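Local atomic coordinates of putative carboxynorspermidine decarboxylase protein (Sinorhizobium meliloti, PDB entry 3MT1), a protein that probably catalyses the pyridoxal 5'-phosphate-dependent decarboxylation of carboxynorspermidine and carboxyspermidine to norspermidine and spermidine. Residues 19-22 and 23-27; 63-66 and 67-71; 101-104 and 105-108; 320-323 and 324-328. One frame throughout, in Å; residues are numbered along the deposited sequence.

Interactions 1, 2 and 3 are local contacts along three helices, 11-28, 60-70 and 101-107, that flank the parallel eight-stranded barrel, and each is partly buried. Interaction 4 is the buried one, in a loop after strand 315-318, and its centre is about 8 Å from that of the chain, against about 27 Å for interaction 3. Chemistry follows place. Interaction 1 is a regular helical ladder whose charged ends bind outside it; interaction 2 adds an internal salt bridge and a wider, pi-type turn; interaction 3 sets an amide against a ring and a guanidinium; interaction 4 reaches a sulfate. Interactions 2, 3 and 4 also touch the second subunit.

Interaction 1 (19-22 and 23-27); sequences ERIA and HVREK
Ala22 O accepts the backbone N-H of Glu26 at 2.7 Å, the shortest of four i to i+4 bonds joining 19-22 to 23-27, although at 149° it is also the least straight. Arg25 N reaches Ile21 O at 2.9 Å, and His23 N on Glu19 O and Val24 N on Arg20 O complete an unbroken ladder. Arg25 reaches back over this turn. Its CG stands beside its own backbone N (chi1 -59°), which lays that methylene 3.3 Å from Ile21 O. CD then passes Ile21 CG2 at 4.0 Å, the two side chains crossing at a slant. A bend at chi3 (37°) turns the guanidinium back toward Ala22, whose CB lies in the guanidinium plane at its edge, 3.9 Å from NH1. The methyl meets the rim of the group near NH1, while NE forms a salt bridge with Asp53. On another side of the helix, the His23 ring has Lys27 CG 3.7 Å above one face, displaced toward the rim. The polar ends of two more side chains find partners beyond the turn, His23 NE2 in a hydrogen bond with Asp210 and Arg20 in a salt bridge with Asp205. Val24 and His23 pack on helix 209-223 and Ile21 on neighbouring loops, so that these residues join helix 11-28, which runs just ahead of the first barrel strand, 31-35, to its surroundings in the alpha/beta barrel of the class-II Orn/Lys/Arg decarboxylases.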
loop_
_atom_site.group_PDB
_atom_site.type_symbol
_atom_site.label_atom_id
_atom_site.label_comp_id
_atom_site.label_asym_id
_atom_site.label_seq_id
_atom_site.Cartn_x
_atom_site.Cartn_y
_atom_site.Cartn_z
ATOM N N GLU B 19 15.293 -20.153 -17.140
ATOM C CA GLU B 19 15.670 -21.033 -18.236
ATOM C C GLU B 19 14.598 -21.109 -19.310
ATOM O O GLU B 19 14.906 -21.339 -20.488
ATOM C CB GLU B 19 15.944 -22.436 -17.737
ATOM C CG GLU B 19 17.064 -22.535 -16.750
ATOM C CD GLU B 19 17.115 -23.897 -16.072
ATOM O OE1 GLU B 19 16.053 -24.538 -15.843
ATOM O OE2 GLU B 19 18.234 -24.337 -15.756
ATOM N N ARG B 20 13.344 -20.927 -18.924
ATOM C CA ARG B 20 12.268 -21.059 -19.908
ATOM C C ARG B 20 12.203 -19.788 -20.746
ATOM O O ARG B 20 11.991 -19.833 -21.955
ATOM C CB ARG B 20 10.946 -21.376 -19.227
ATOM C CG ARG B 20 11.040 -22.597 -18.340
ATOM C CD ARG B 20 9.736 -22.872 -17.629
ATOM N NE ARG B 20 9.663 -24.267 -17.240
ATOM C CZ ARG B 20 8.585 -24.861 -16.752
ATOM N NH1 ARG B 20 7.465 -24.175 -16.557
ATOM N NH2 ARG B 20 8.639 -26.141 -16.438
ATOM N N ILE B 21 12.430 -18.661 -20.082
ATOM C CA ILE B 21 12.671 -17.385 -20.750
ATOM C C ILE B 21 13.813 -17.441 -21.813
ATOM O O ILE B 21 13.577 -17.173 -22.991
ATOM C CB ILE B 21 12.881 -16.249 -19.697
ATOM C CG1 ILE B 21 11.535 -15.978 -19.005
ATOM C CG2 ILE B 21 13.447 -14.992 -20.354
ATOM C CD1 ILE B 21 11.481 -14.820 -18.062
ATOM N N ALA B 22 15.020 -17.804 -21.395
ATOM C CA ALA B 22 16.145 -18.019 -22.312
ATOM C C ALA B 22 15.749 -18.895 -23.553
ATOM O O ALA B 22 15.988 -18.525 -24.721
ATOM C CB ALA B 22 17.288 -18.645 -21.555
ATOM N N HIS B 23 15.129 -20.042 -23.282
ATOM C CA HIS B 23 14.634 -20.939 -24.325
ATOM C C HIS B 23 13.796 -20.144 -25.346
ATOM O O HIS B 23 14.055 -20.194 -26.535
ATOM C CB HIS B 23 13.825 -22.057 -23.661
ATOM C CG HIS B 23 13.255 -23.050 -24.612
ATOM N ND1 HIS B 23 13.896 -24.229 -24.926
ATOM C CD2 HIS B 23 12.093 -23.055 -25.305
ATOM C CE1 HIS B 23 13.154 -24.913 -25.782
ATOM N NE2 HIS B 23 12.056 -24.221 -26.028
ATOM N N VAL B 24 12.837 -19.356 -24.868
ATOM C CA VAL B 24 12.049 -18.511 -25.751
ATOM C C VAL B 24 12.929 -17.528 -26.531
ATOM O O VAL B 24 12.782 -17.409 -27.741
ATOM C CB VAL B 24 10.981 -17.721 -24.975
ATOM C CG1 VAL B 24 10.428 -16.564 -25.829
ATOM C CG2 VAL B 24 9.875 -18.653 -24.471
ATOM N N ARG B 25 13.837 -16.837 -25.843
ATOM C CA ARG B 25 14.730 -15.888 -26.490
ATOM C C ARG B 25 15.536 -16.589 -27.591
ATOM O O ARG B 25 15.764 -16.046 -28.663
ATOM C CB ARG B 25 15.700 -15.286 -25.472
ATOM C CG ARG B 25 15.023 -14.569 -24.352
ATOM C CD ARG B 25 15.974 -14.006 -23.284
ATOM N NE ARG B 25 17.225 -13.478 -23.802
ATOM C CZ ARG B 25 18.391 -14.111 -23.676
ATOM N NH1 ARG B 25 18.455 -15.272 -23.031
ATOM N NH2 ARG B 25 19.497 -13.584 -24.186
ATOM N N GLU B 26 15.957 -17.807 -27.306
ATOM C CA GLU B 26 16.806 -18.564 -28.196
ATOM C C GLU B 26 16.003 -18.991 -29.463
ATOM O O GLU B 26 16.442 -18.770 -30.606
ATOM C CB GLU B 26 17.323 -19.759 -27.385
ATOM C CG GLU B 26 18.307 -20.690 -28.052
ATOM C CD GLU B 26 18.359 -22.048 -27.321
ATOM O OE1 GLU B 26 17.974 -22.094 -26.118
ATOM O OE2 GLU B 26 18.783 -23.056 -27.933
ATOM N N LYS B 27 14.813 -19.554 -29.239
ATOM C CA LYS B 27 13.945 -20.073 -30.300
ATOM C C LYS B 27 13.337 -18.976 -31.143
ATOM O O LYS B 27 13.164 -19.150 -32.350
ATOM C CB LYS B 27 12.806 -20.898 -29.707
ATOM C CG LYS B 27 13.220 -22.175 -29.004
ATOM C CD LYS B 27 14.217 -22.975 -29.809
ATOM C CE LYS B 27 14.346 -24.355 -29.241
ATOM N NZ LYS B 27 15.489 -25.109 -29.821
#

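Interaction 2 (63-66 and 67-71); sequences VRLG and RERFG
Gly66 O is gripped twice near Phe70: Phe70 N comes at 2.9 Å from above the carbonyl plane, while Gly71 N lies almost on the line of the carbonyl at 2.8 Å. The second bond spans five residues and marks a wider, pi-type turn, after which Gly71 leaves helical geometry with a positive phi of 77°. This part is tight, for Phe70 CB also stands 3.1 Å from Gly66 O. Leu65, buried like Phe70, sets CD1 against Arg69 CG at 3.8 Å, the two chains roughly perpendicular. The looser, more exposed part is the Arg64-Glu68 pair. There the extended Arg64 chain crosses Glu68 obliquely, and its NE forms a salt bridge to OE2 at 3.0 Å; the hydrogen bond is weak, bent to 132°, with the guanidinium and carboxylate planes 65° apart. That side is not simply open, since Tyr357 of the second subunit packs on Glu68 and makes a cation-pi contact with Arg64, while Arg69 NE bridges to Glu361 of the same subunit. Between strands 54-57 and 73-77 of one beta-alpha-beta unit, the helix sets Val63 against both strands, sends Arg67 to Asp94 and the carbonyl of Lys72, and touches helix 83-92 at His92.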
loop_
_atom_site.group_PDB
_atom_site.type_symbol
_atom_site.label_atom_id
_atom_site.label_comp_id
_atom_site.label_asym_id
_atom_site.label_seq_id
_atom_site.Cartn_x
_atom_site.Cartn_y
_atom_site.Cartn_z
ATOM N N VAL B 63 13.771 3.200 -13.849
ATOM C CA VAL B 63 14.808 3.245 -14.861
ATOM C C VAL B 63 16.225 3.360 -14.284
ATOM O O VAL B 63 17.139 2.679 -14.740
ATOM C CB VAL B 63 14.561 4.309 -15.963
ATOM C CG1 VAL B 63 15.023 5.734 -15.533
ATOM C CG2 VAL B 63 15.299 3.887 -17.237
ATOM N N ARG B 64 16.407 4.180 -13.267
ATOM C CA ARG B 64 17.708 4.201 -12.584
ATOM C C ARG B 64 18.056 2.828 -11.946
ATOM O O ARG B 64 19.214 2.323 -12.079
ATOM C CB ARG B 64 17.754 5.313 -11.537
ATOM C CG ARG B 64 19.003 5.354 -10.712
ATOM C CD ARG B 64 19.127 6.718 -10.080
ATOM N NE ARG B 64 20.275 6.811 -9.183
ATOM C CZ ARG B 64 20.512 7.838 -8.375
ATOM N NH1 ARG B 64 19.663 8.851 -8.322
ATOM N NH2 ARG B 64 21.574 7.831 -7.583
ATOM N N LEU B 65 17.071 2.211 -11.298
ATOM C CA LEU B 65 17.346 0.943 -10.663
ATOM C C LEU B 65 17.780 -0.071 -11.712
ATOM O O LEU B 65 18.711 -0.810 -11.458
ATOM C CB LEU B 65 16.134 0.408 -9.877
ATOM C CG LEU B 65 16.290 -0.977 -9.252
ATOM C CD1 LEU B 65 17.214 -0.957 -8.040
ATOM C CD2 LEU B 65 14.991 -1.493 -8.842
ATOM N N GLY B 66 17.119 -0.092 -12.883
ATOM C CA GLY B 66 17.393 -1.080 -13.924
ATOM C C GLY B 66 18.773 -0.842 -14.518
ATOM O O GLY B 66 19.528 -1.792 -14.718
ATOM N N ARG B 67 19.100 0.428 -14.799
ATOM C CA ARG B 67 20.424 0.778 -15.290
ATOM C C ARG B 67 21.505 0.441 -14.282
ATOM O O ARG B 67 22.438 -0.272 -14.631
ATOM C CB ARG B 67 20.523 2.243 -15.751
ATOM C CG ARG B 67 21.965 2.746 -16.091
ATOM C CD ARG B 67 22.704 1.966 -17.213
ATOM N NE ARG B 67 22.068 2.157 -18.521
ATOM C CZ ARG B 67 21.707 1.181 -19.367
ATOM N NH1 ARG B 67 21.924 -0.108 -19.079
ATOM N NH2 ARG B 67 21.116 1.495 -20.520
ATOM N N GLU B 68 21.371 0.910 -13.043
ATOM C CA GLU B 68 22.438 0.725 -12.046
ATOM C C GLU B 68 22.618 -0.676 -11.514
ATOM O O GLU B 68 23.721 -1.050 -11.196
ATOM C CB GLU B 68 22.298 1.709 -10.886
ATOM C CG GLU B 68 22.501 3.153 -11.372
ATOM C CD GLU B 68 22.437 4.208 -10.284
ATOM O OE1 GLU B 68 22.289 3.846 -9.092
ATOM O OE2 GLU B 68 22.528 5.407 -10.622
ATOM N N ARG B 69 21.565 -1.473 -11.412
ATOM C CA ARG B 69 21.719 -2.773 -10.753
ATOM C C ARG B 69 21.404 -3.908 -11.698
ATOM O O ARG B 69 21.663 -5.051 -11.388
ATOM C CB ARG B 69 20.752 -2.928 -9.554
ATOM C CG ARG B 69 20.872 -1.989 -8.418
ATOM C CD ARG B 69 22.188 -2.081 -7.757
ATOM N NE ARG B 69 22.255 -1.148 -6.659
ATOM C CZ ARG B 69 23.202 -1.162 -5.723
ATOM N NH1 ARG B 69 24.173 -2.086 -5.752
ATOM N NH2 ARG B 69 23.161 -0.255 -4.740
ATOM N N PHE B 70 20.756 -3.635 -12.812
ATOM C CA PHE B 70 20.456 -4.740 -13.694
ATOM C C PHE B 70 21.347 -4.722 -14.906
ATOM O O PHE B 70 21.858 -5.759 -15.292
ATOM C CB PHE B 70 18.983 -4.780 -14.092
ATOM C CG PHE B 70 18.559 -6.104 -14.694
ATOM C CD1 PHE B 70 18.989 -6.487 -15.965
ATOM C CD2 PHE B 70 17.742 -6.966 -13.985
ATOM C CE1 PHE B 70 18.617 -7.706 -16.487
ATOM C CE2 PHE B 70 17.329 -8.184 -14.526
ATOM C CZ PHE B 70 17.751 -8.551 -15.761
ATOM N N GLY B 71 21.553 -3.538 -15.489
ATOM C CA GLY B 71 22.411 -3.385 -16.658
ATOM C C GLY B 71 21.733 -3.851 -17.928
ATOM O O GLY B 71 20.511 -4.053 -17.942
#

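Interaction 3 (101-104 and 105-108); sequences ISQL and ERFA
Phe107 runs alongside Gln103, one turn away on helix 101-107, both side chains heading off in one direction. Followed outward, Phe107 first brings CB within 3.5 Å of Gln103 O. With CG beside its own backbone N (chi1 -66°), the ring is carried along Gln103, and CD2 approaches the same carbonyl oxygen, Gln103 O, at 3.3 Å. Further out, CE2 leaves the backbone and meets the amide, 3.7 Å from Gln103 OE1 and about as far from NE2. Gln103 CD lies in the ring plane at its edge, and the amide is turned 70° against the ring, which rules out a flat stack. A bend at chi2 (-89°) curls the Gln103 amide back to this position. Its NE2 also stands 3.9 Å above the plane of the Arg106 guanidinium, toward the rim of one face. Earlier in the helix, Glu105 OE1 passes Ile101 CG2 at 3.8 Å. The backbone is less regular at the end: Leu104 O receives Ala108 N at 2.7 Å, and Phe107 N at 3.2 Å from well above the carbonyl plane, while Phe107 N to Gln103 O is only a weak bond. The polar ends are settled elsewhere, Gln103 OE1 by Tyr81 N and Arg106 NH2 by Leu247 O of the second subunit. Since Gln103 NE2 and the guanidinium nitrogens are all donors, with no hydrogen bond between them, the chemistry implies that amide and guanidinium meet in van der Waals contact, each drawing its polar bonds from beyond the turn.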
loop_
_atom_site.group_PDB
_atom_site.type_symbol
_atom_site.label_atom_id
_atom_site.label_comp_id
_atom_site.label_asym_id
_atom_site.label_seq_id
_atom_site.Cartn_x
_atom_site.Cartn_y
_atom_site.Cartn_z
ATOM N N ILE B 101 1.168 11.309 -28.771
ATOM C CA ILE B 101 1.869 12.139 -29.751
ATOM C C ILE B 101 2.400 13.394 -29.076
ATOM O O ILE B 101 3.573 13.747 -29.215
ATOM C CB ILE B 101 0.952 12.469 -30.954
ATOM C CG1 ILE B 101 1.047 11.337 -31.972
ATOM C CG2 ILE B 101 1.340 13.807 -31.620
ATOM C CD1 ILE B 101 -0.279 10.952 -32.626
ATOM N N SER B 102 1.523 14.034 -28.316
ATOM C CA SER B 102 1.850 15.234 -27.586
ATOM C C SER B 102 3.069 15.076 -26.648
ATOM O O SER B 102 3.946 15.945 -26.625
ATOM C CB SER B 102 0.609 15.686 -26.821
ATOM O OG SER B 102 0.861 16.899 -26.150
ATOM N N GLN B 103 3.126 13.977 -25.889
ATOM C CA GLN B 103 4.306 13.665 -25.064
ATOM C C GLN B 103 5.546 13.549 -25.935
ATOM O O GLN B 103 6.630 14.046 -25.582
ATOM C CB GLN B 103 4.126 12.354 -24.293
ATOM C CG GLN B 103 3.255 12.450 -23.056
ATOM C CD GLN B 103 4.051 12.805 -21.851
ATOM O OE1 GLN B 103 4.990 12.095 -21.496
ATOM N NE2 GLN B 103 3.692 13.911 -21.199
ATOM N N LEU B 104 5.387 12.896 -27.079
ATOM C CA LEU B 104 6.515 12.725 -27.987
ATOM C C LEU B 104 6.979 14.054 -28.567
ATOM O O LEU B 104 8.169 14.348 -28.569
ATOM C CB LEU B 104 6.168 11.722 -29.084
ATOM C CG LEU B 104 6.979 11.705 -30.359
ATOM C CD1 LEU B 104 8.345 11.154 -30.108
ATOM C CD2 LEU B 104 6.213 10.873 -31.372
ATOM N N GLU B 105 6.029 14.858 -29.040
ATOM C CA GLU B 105 6.334 16.186 -29.558
ATOM C C GLU B 105 7.019 16.992 -28.473
ATOM O O GLU B 105 8.003 17.673 -28.719
ATOM C CB GLU B 105 5.068 16.877 -30.014
ATOM C CG GLU B 105 4.631 16.506 -31.428
ATOM C CD GLU B 105 3.279 17.129 -31.805
ATOM O OE1 GLU B 105 2.445 17.327 -30.882
ATOM O OE2 GLU B 105 3.041 17.416 -33.011
ATOM N N ARG B 106 6.530 16.854 -27.245
ATOM C CA ARG B 106 7.047 17.639 -26.141
ATOM C C ARG B 106 8.486 17.301 -25.795
ATOM O O ARG B 106 9.266 18.175 -25.432
ATOM C CB ARG B 106 6.181 17.457 -24.919
ATOM C CG ARG B 106 6.202 18.663 -24.045
ATOM C CD ARG B 106 4.987 18.715 -23.181
ATOM N NE ARG B 106 5.309 18.269 -21.828
ATOM C CZ ARG B 106 4.400 17.927 -20.919
ATOM N NH1 ARG B 106 3.114 17.960 -21.233
ATOM N NH2 ARG B 106 4.778 17.529 -19.701
ATOM N N PHE B 107 8.839 16.029 -25.920
ATOM C CA PHE B 107 10.095 15.559 -25.374
ATOM C C PHE B 107 11.070 15.067 -26.420
ATOM O O PHE B 107 12.215 14.805 -26.108
ATOM C CB PHE B 107 9.835 14.499 -24.304
ATOM C CG PHE B 107 9.138 15.038 -23.092
ATOM C CD1 PHE B 107 9.673 16.119 -22.395
ATOM C CD2 PHE B 107 7.954 14.472 -22.644
ATOM C CE1 PHE B 107 9.031 16.630 -21.265
ATOM C CE2 PHE B 107 7.301 14.980 -21.521
ATOM C CZ PHE B 107 7.836 16.059 -20.833
ATOM N N ALA B 108 10.605 14.969 -27.660
ATOM C CA ALA B 108 11.448 14.638 -28.821
ATOM C C ALA B 108 12.877 15.156 -28.699
ATOM O O ALA B 108 13.826 14.358 -28.715
ATOM C CB ALA B 108 10.830 15.168 -30.081
#

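Interaction 4 (320-323 and 324-328); sequences DAAG and YTMVK. With SO4 (sulfate ion), chain D.
A chi1 of 55° puts Thr325 OG1 between its own backbone N and carbonyl carbon, pointing back at Ala321 O, to which it donates a hydrogen bond. The modelled length of 2.5 Å is very short and its exact value is doubtful, but the direction is clear, and OG1 is also 3.2 Å from Ala322 O. CG2 is 3.2 Å from Gly323 O, so both branches of Thr325 face carbonyls of 321-323. Selenomethionine Met326, bent at its last torsion, brings CE to 3.5 Å from Ala322 O and 4.2 Å from Ala322 CB. Tyr324 uses a different geometry. Its backbone has a positive phi of 59°, with CB only 3.1 Å from Gly323 C, and CG sits beside the backbone N (chi1 -63°); from there the ring extends toward the sulfate. At its far end OH donates to sulfate O2 at 2.9 Å, and that oxygen lies near the ring plane, at the edge. Gly199 N, Gly232 N and Glu233 N grip the same anion. The Tyr324 side chain is about 4 Å from those of Glu233 and Asp269, both predicted to bind substrate. Backbone amides of glycine-containing loops plus a tyrosine hydroxyl resemble the cofactor phosphate site of class-II decarboxylases, so the sulfate, probably from the crystallisation liquor, is consistent with a stand-in for the phosphate of pyridoxal 5'-phosphate at the active site.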
loop_
_atom_site.group_PDB
_atom_site.type_symbol
_atom_site.label_atom_id
_atom_site.label_comp_id
_atom_site.label_asym_id
_atom_site.label_seq_id
_atom_site.Cartn_x
_atom_site.Cartn_y
_atom_site.Cartn_z
ATOM N N ASP B 320 3.223 -18.288 -4.251
ATOM C CA ASP B 320 3.314 -17.331 -5.342
ATOM C C ASP B 320 3.218 -15.885 -4.889
ATOM O O ASP B 320 2.362 -15.143 -5.357
ATOM C CB ASP B 320 2.232 -17.591 -6.383
ATOM C CG ASP B 320 2.624 -17.062 -7.742
ATOM O OD1 ASP B 320 3.829 -16.744 -7.902
ATOM O OD2 ASP B 320 1.762 -16.986 -8.648
ATOM N N ALA B 321 4.105 -15.479 -3.998
ATOM C CA ALA B 321 4.022 -14.164 -3.439
ATOM C C ALA B 321 5.043 -13.146 -3.960
ATOM O O ALA B 321 5.221 -12.116 -3.335
ATOM C CB ALA B 321 4.107 -14.269 -1.929
ATOM N N ALA B 322 5.696 -13.384 -5.097
ATOM C CA ALA B 322 6.754 -12.446 -5.549
ATOM C C ALA B 322 6.276 -11.203 -6.315
ATOM O O ALA B 322 6.875 -10.123 -6.189
ATOM C CB ALA B 322 7.837 -13.172 -6.346
ATOM N N GLY B 323 5.233 -11.348 -7.129
ATOM C CA GLY B 323 4.785 -10.263 -7.983
ATOM C C GLY B 323 3.864 -9.267 -7.302
ATOM O O GLY B 323 2.885 -9.656 -6.612
ATOM N N TYR B 324 4.156 -7.979 -7.506
ATOM C CA TYR B 324 3.261 -6.922 -7.071
ATOM C C TYR B 324 3.053 -7.003 -5.553
ATOM O O TYR B 324 2.025 -6.555 -5.018
ATOM C CB TYR B 324 1.914 -6.985 -7.845
ATOM C CG TYR B 324 2.090 -6.758 -9.326
ATOM C CD1 TYR B 324 2.365 -5.471 -9.837
ATOM C CD2 TYR B 324 2.062 -7.840 -10.223
ATOM C CE1 TYR B 324 2.572 -5.263 -11.235
ATOM C CE2 TYR B 324 2.258 -7.660 -11.598
ATOM C CZ TYR B 324 2.498 -6.379 -12.096
ATOM O OH TYR B 324 2.712 -6.240 -13.456
ATOM N N THR B 325 4.020 -7.591 -4.860
ATOM C CA THR B 325 3.935 -7.680 -3.406
ATOM C C THR B 325 5.022 -6.803 -2.795
ATOM O O THR B 325 4.733 -5.779 -2.212
ATOM C CB THR B 325 4.100 -9.115 -2.933
ATOM O OG1 THR B 325 5.347 -9.623 -3.455
ATOM C CG2 THR B 325 2.900 -9.991 -3.414
HETATM N N MSE B 326 6.280 -7.181 -2.996
HETATM C CA MSE B 326 7.398 -6.445 -2.444
HETATM C C MSE B 326 7.453 -5.003 -2.894
HETATM O O MSE B 326 7.851 -4.157 -2.129
HETATM C CB MSE B 326 8.720 -7.134 -2.762
HETATM C CG MSE B 326 9.131 -8.109 -1.676
HETATM SE SE MSE B 326 10.387 -9.552 -2.214
HETATM C CE MSE B 326 9.190 -10.389 -3.522
ATOM N N VAL B 327 7.074 -4.719 -4.124
ATOM C CA VAL B 327 7.196 -3.364 -4.644
ATOM C C VAL B 327 6.176 -2.372 -4.008
ATOM O O VAL B 327 6.241 -1.172 -4.243
ATOM C CB VAL B 327 6.980 -3.354 -6.178
ATOM C CG1 VAL B 327 8.268 -3.821 -6.953
ATOM C CG2 VAL B 327 5.733 -4.175 -6.527
ATOM N N LYS B 328 5.227 -2.883 -3.224
ATOM C CA LYS B 328 4.167 -2.026 -2.745
ATOM C C LYS B 328 3.872 -2.272 -1.276
ATOM O O LYS B 328 2.841 -1.880 -0.773
ATOM C CB LYS B 328 2.918 -2.091 -3.642
ATOM C CG LYS B 328 2.376 -3.493 -3.930
ATOM C CD LYS B 328 1.028 -3.400 -4.676
ATOM C CE LYS B 328 1.198 -3.677 -6.148
ATOM N NZ LYS B 328 0.146 -3.072 -6.962
HETATM S S SO4 D . 2.808 -8.515 -16.075
HETATM O O1 SO4 D . 1.385 -8.763 -16.258
HETATM O O2 SO4 D . 3.205 -8.764 -14.701
HETATM O O3 SO4 D . 3.477 -9.472 -16.965
HETATM O O4 SO4 D . 3.172 -7.150 -16.479
#